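Local coordinates for protein aerobactin synthase IucC (Klebsiella pneumoniae, PDB 6CN7) that probably catalyses the ATP-dependent attachment of a second N-acetyl-N-hydroxylysine to a citryl intermediate, the step that completes the siderophore aerobactin, at residues D311-Q316 with Q521-M526. The protein carries 5 engineered substitutions. Sequence-based numbering, arbitrary orientation.
Sequences DATLKQ and QEHPQM
Thr313 and His523 meet across two backbones that stay well apart, their CA atoms 9.8 Å from each other. Thr313 lies in the first turn of an N-capped helix, 312-317, and His523 in the loop joining helices 505-521 and 527-532. This plain surface packing joins the IucA/IucC family region, which holds Thr313, to the FhuF-like region, which holds His523. The two side chains approach from opposite directions, and a single hydrogen bond links them. Thr313 OG1 lies 2.9 Å from His523 NE2, at the ring edge and near the ring plane. Either atom could be the donor. On the threonine, OG1 sits anti to the carbonyl carbon (chi1 -59°), which turns the hydroxyl to the imidazole. The other ring nitrogen, ND1, bonds to Tyr519 O, so both ring nitrogens are engaged and the rotation of the ring is restrained. His412 touches Thr313 and also meets the His523 ring, linking both sides to helix 395-417. Asp311 caps the helix that presents Thr313. Its OD2 forms a salt bridge with Arg416 and is hydrogen-bonded to Tyr417 OH and His412 NE2, which hold the carboxylate in place. The capping bond itself runs from Leu314 N to the anti lone pair of Asp311 OD1, 2.9 Å long, with an N-H...O angle of 153°.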
ATOM      1  N   ASP A 311      28.323 -29.645 -26.205  1.00 68.69           N
ATOM      2  CA  ASP A 311      29.562 -29.863 -25.473  1.00 60.79           C
ATOM      3  C   ASP A 311      29.510 -31.176 -24.701  1.00 53.79           C
ATOM      4  O   ASP A 311      28.604 -31.402 -23.894  1.00 52.27           O
ATOM      5  CB  ASP A 311      29.804 -28.697 -24.522  1.00 63.73           C
ATOM      6  CG  ASP A 311      31.150 -28.777 -23.843  1.00 64.08           C
ATOM      7  OD1 ASP A 311      31.244 -29.440 -22.790  1.00 65.84           O
ATOM      8  OD2 ASP A 311      32.118 -28.185 -24.364  1.00 65.02           O
ATOM      9  N   ALA A 312      30.501 -32.040 -24.941  1.00 56.76           N
ATOM     10  CA  ALA A 312      30.501 -33.360 -24.316  1.00 58.63           C
ATOM     11  C   ALA A 312      30.698 -33.266 -22.809  1.00 55.76           C
ATOM     12  O   ALA A 312      30.050 -33.993 -22.048  1.00 59.04           O
ATOM     13  CB  ALA A 312      31.584 -34.238 -24.942  1.00 60.15           C
ATOM     14  N   THR A 313      31.593 -32.386 -22.358  1.00 51.72           N
ATOM     15  CA  THR A 313      31.817 -32.228 -20.924  1.00 48.30           C
ATOM     16  C   THR A 313      30.538 -31.803 -20.213  1.00 51.51           C
ATOM     17  O   THR A 313      30.234 -32.291 -19.118  1.00 56.36           O
ATOM     18  CB  THR A 313      32.932 -31.212 -20.677  1.00 48.26           C
ATOM     19  OG1 THR A 313      34.135 -31.662 -21.308  1.00 55.80           O
ATOM     20  CG2 THR A 313      33.189 -31.028 -19.186  1.00 45.44           C
ATOM     21  N   LEU A 314      29.777 -30.888 -20.817  1.00 51.36           N
ATOM     22  CA  LEU A 314      28.521 -30.450 -20.223  1.00 51.45           C
ATOM     23  C   LEU A 314      27.417 -31.479 -20.416  1.00 53.44           C
ATOM     24  O   LEU A 314      26.553 -31.628 -19.546  1.00 51.88           O
ATOM     25  CB  LEU A 314      28.106 -29.104 -20.821  1.00 49.92           C
ATOM     26  CG  LEU A 314      29.139 -27.992 -20.619  1.00 53.97           C
ATOM     27  CD1 LEU A 314      28.816 -26.780 -21.469  1.00 51.80           C
ATOM     28  CD2 LEU A 314      29.227 -27.601 -19.149  1.00 53.84           C
ATOM     29  N   LYS A 315      27.428 -32.193 -21.544  1.00 54.10           N
ATOM     30  CA  LYS A 315      26.498 -33.302 -21.731  1.00 58.65           C
ATOM     31  C   LYS A 315      26.701 -34.365 -20.658  1.00 58.18           C
ATOM     32  O   LYS A 315      25.732 -34.874 -20.081  1.00 63.31           O
ATOM     33  CB  LYS A 315      26.685 -33.896 -23.129  1.00 61.07           C
ATOM     34  CG  LYS A 315      25.612 -34.875 -23.583  1.00 66.53           C
ATOM     35  CD  LYS A 315      25.820 -35.233 -25.054  1.00 72.69           C
ATOM     36  CE  LYS A 315      24.809 -36.256 -25.550  1.00 78.07           C
ATOM     37  NZ  LYS A 315      24.997 -36.556 -26.999  1.00 85.15           N
ATOM     38  N   GLN A 316      27.960 -34.698 -20.362  1.00 53.89           N
ATOM     39  CA  GLN A 316      28.251 -35.762 -19.407  1.00 54.37           C
ATOM     40  C   GLN A 316      27.914 -35.360 -17.976  1.00 52.57           C
ATOM     41  O   GLN A 316      27.611 -36.226 -17.149  1.00 54.65           O
ATOM     42  CB  GLN A 316      29.723 -36.163 -19.516  1.00 53.96           C
ATOM     43  CG  GLN A 316      30.065 -36.844 -20.833  1.00 57.60           C
ATOM     44  CD  GLN A 316      31.557 -36.949 -21.072  1.00 61.30           C
ATOM     45  OE1 GLN A 316      32.361 -36.426 -20.301  1.00 67.63           O
ATOM     46  NE2 GLN A 316      31.934 -37.627 -22.148  1.00 62.57           N
ATOM     47  N   GLN A 521      43.175 -31.993 -15.981  1.00 59.38           N
ATOM     48  CA  GLN A 521      43.975 -33.018 -16.644  1.00 63.58           C
ATOM     49  C   GLN A 521      43.284 -33.515 -17.906  1.00 59.28           C
ATOM     50  O   GLN A 521      43.931 -33.730 -18.936  1.00 61.98           O
ATOM     51  CB  GLN A 521      44.230 -34.193 -15.698  1.00 73.35           C
ATOM     52  CG  GLN A 521      45.460 -34.063 -14.819  1.00 81.11           C
ATOM     53  CD  GLN A 521      45.834 -35.379 -14.163  1.00 88.03           C
ATOM     54  OE1 GLN A 521      45.222 -36.414 -14.430  1.00 88.89           O
ATOM     55  NE2 GLN A 521      46.845 -35.349 -13.302  1.00 91.36           N
ATOM     56  N   GLU A 522      41.965 -33.704 -17.842  1.00 58.70           N
ATOM     57  CA  GLU A 522      41.215 -34.250 -18.963  1.00 59.81           C
ATOM     58  C   GLU A 522      41.109 -33.288 -20.139  1.00 57.18           C
ATOM     59  O   GLU A 522      40.582 -33.677 -21.187  1.00 52.52           O
ATOM     60  CB  GLU A 522      39.814 -34.651 -18.494  1.00 63.25           C
ATOM     61  CG  GLU A 522      39.816 -35.735 -17.421  1.00 71.63           C
ATOM     62  CD  GLU A 522      38.433 -36.035 -16.875  1.00 79.02           C
ATOM     63  OE1 GLU A 522      37.496 -35.248 -17.143  1.00 78.60           O
ATOM     64  OE2 GLU A 522      38.283 -37.063 -16.179  1.00 83.66           O
ATOM     65  N   HIS A 523      41.592 -32.053 -20.000  1.00 57.84           N
ATOM     66  CA  HIS A 523      41.497 -31.049 -21.061  1.00 57.38           C
ATOM     67  C   HIS A 523      42.832 -30.327 -21.203  1.00 58.19           C
ATOM     68  O   HIS A 523      42.935 -29.119 -20.969  1.00 59.35           O
ATOM     69  CB  HIS A 523      40.362 -30.070 -20.769  1.00 54.00           C
ATOM     70  CG  HIS A 523      39.011 -30.712 -20.735  1.00 57.94           C
ATOM     71  ND1 HIS A 523      38.528 -31.375 -19.627  1.00 58.65           N
ATOM     72  CD2 HIS A 523      38.046 -30.807 -21.680  1.00 61.10           C
ATOM     73  CE1 HIS A 523      37.318 -31.839 -19.887  1.00 60.16           C
ATOM     74  NE2 HIS A 523      37.004 -31.511 -21.127  1.00 60.38           N
ATOM     75  N   PRO A 524      43.883 -31.045 -21.605  1.00 56.32           N
ATOM     76  CA  PRO A 524      45.201 -30.402 -21.736  1.00 59.49           C
ATOM     77  C   PRO A 524      45.246 -29.327 -22.806  1.00 61.19           C
ATOM     78  O   PRO A 524      46.115 -28.449 -22.743  1.00 58.00           O
ATOM     79  CB  PRO A 524      46.130 -31.575 -22.073  1.00 62.49           C
ATOM     80  CG  PRO A 524      45.246 -32.582 -22.721  1.00 58.85           C
ATOM     81  CD  PRO A 524      43.903 -32.448 -22.054  1.00 57.71           C
ATOM     82  N   GLN A 525      44.340 -29.366 -23.784  1.00 65.31           N
ATOM     83  CA  GLN A 525      44.294 -28.331 -24.809  1.00 66.30           C
ATOM     84  C   GLN A 525      43.829 -26.984 -24.264  1.00 62.13           C
ATOM     85  O   GLN A 525      43.860 -25.995 -25.003  1.00 61.15           O
ATOM     86  CB  GLN A 525      43.384 -28.769 -25.963  1.00 72.33           C
ATOM     87  CG  GLN A 525      41.879 -28.731 -25.671  1.00 76.58           C
ATOM     88  CD  GLN A 525      41.414 -29.872 -24.789  1.00 74.50           C
ATOM     89  OE1 GLN A 525      42.186 -30.776 -24.461  1.00 74.14           O
ATOM     90  NE2 GLN A 525      40.146 -29.838 -24.405  1.00 70.70           N
ATOM     91  N   MET A 526      43.394 -26.926 -23.006  1.00 61.26           N
ATOM     92  CA  MET A 526      42.979 -25.683 -22.367  1.00 55.85           C
ATOM     93  C   MET A 526      43.978 -25.221 -21.313  1.00 52.46           C
ATOM     94  O   MET A 526      43.629 -24.411 -20.448  1.00 48.67           O
ATOM     95  CB  MET A 526      41.600 -25.846 -21.731  1.00 54.44           C
ATOM     96  CG  MET A 526      40.513 -26.278 -22.686  1.00 56.48           C
ATOM     97  SD  MET A 526      38.984 -26.623 -21.795  1.00 62.78           S
ATOM     98  CE  MET A 526      38.002 -27.265 -23.126  1.00 71.48           C
TER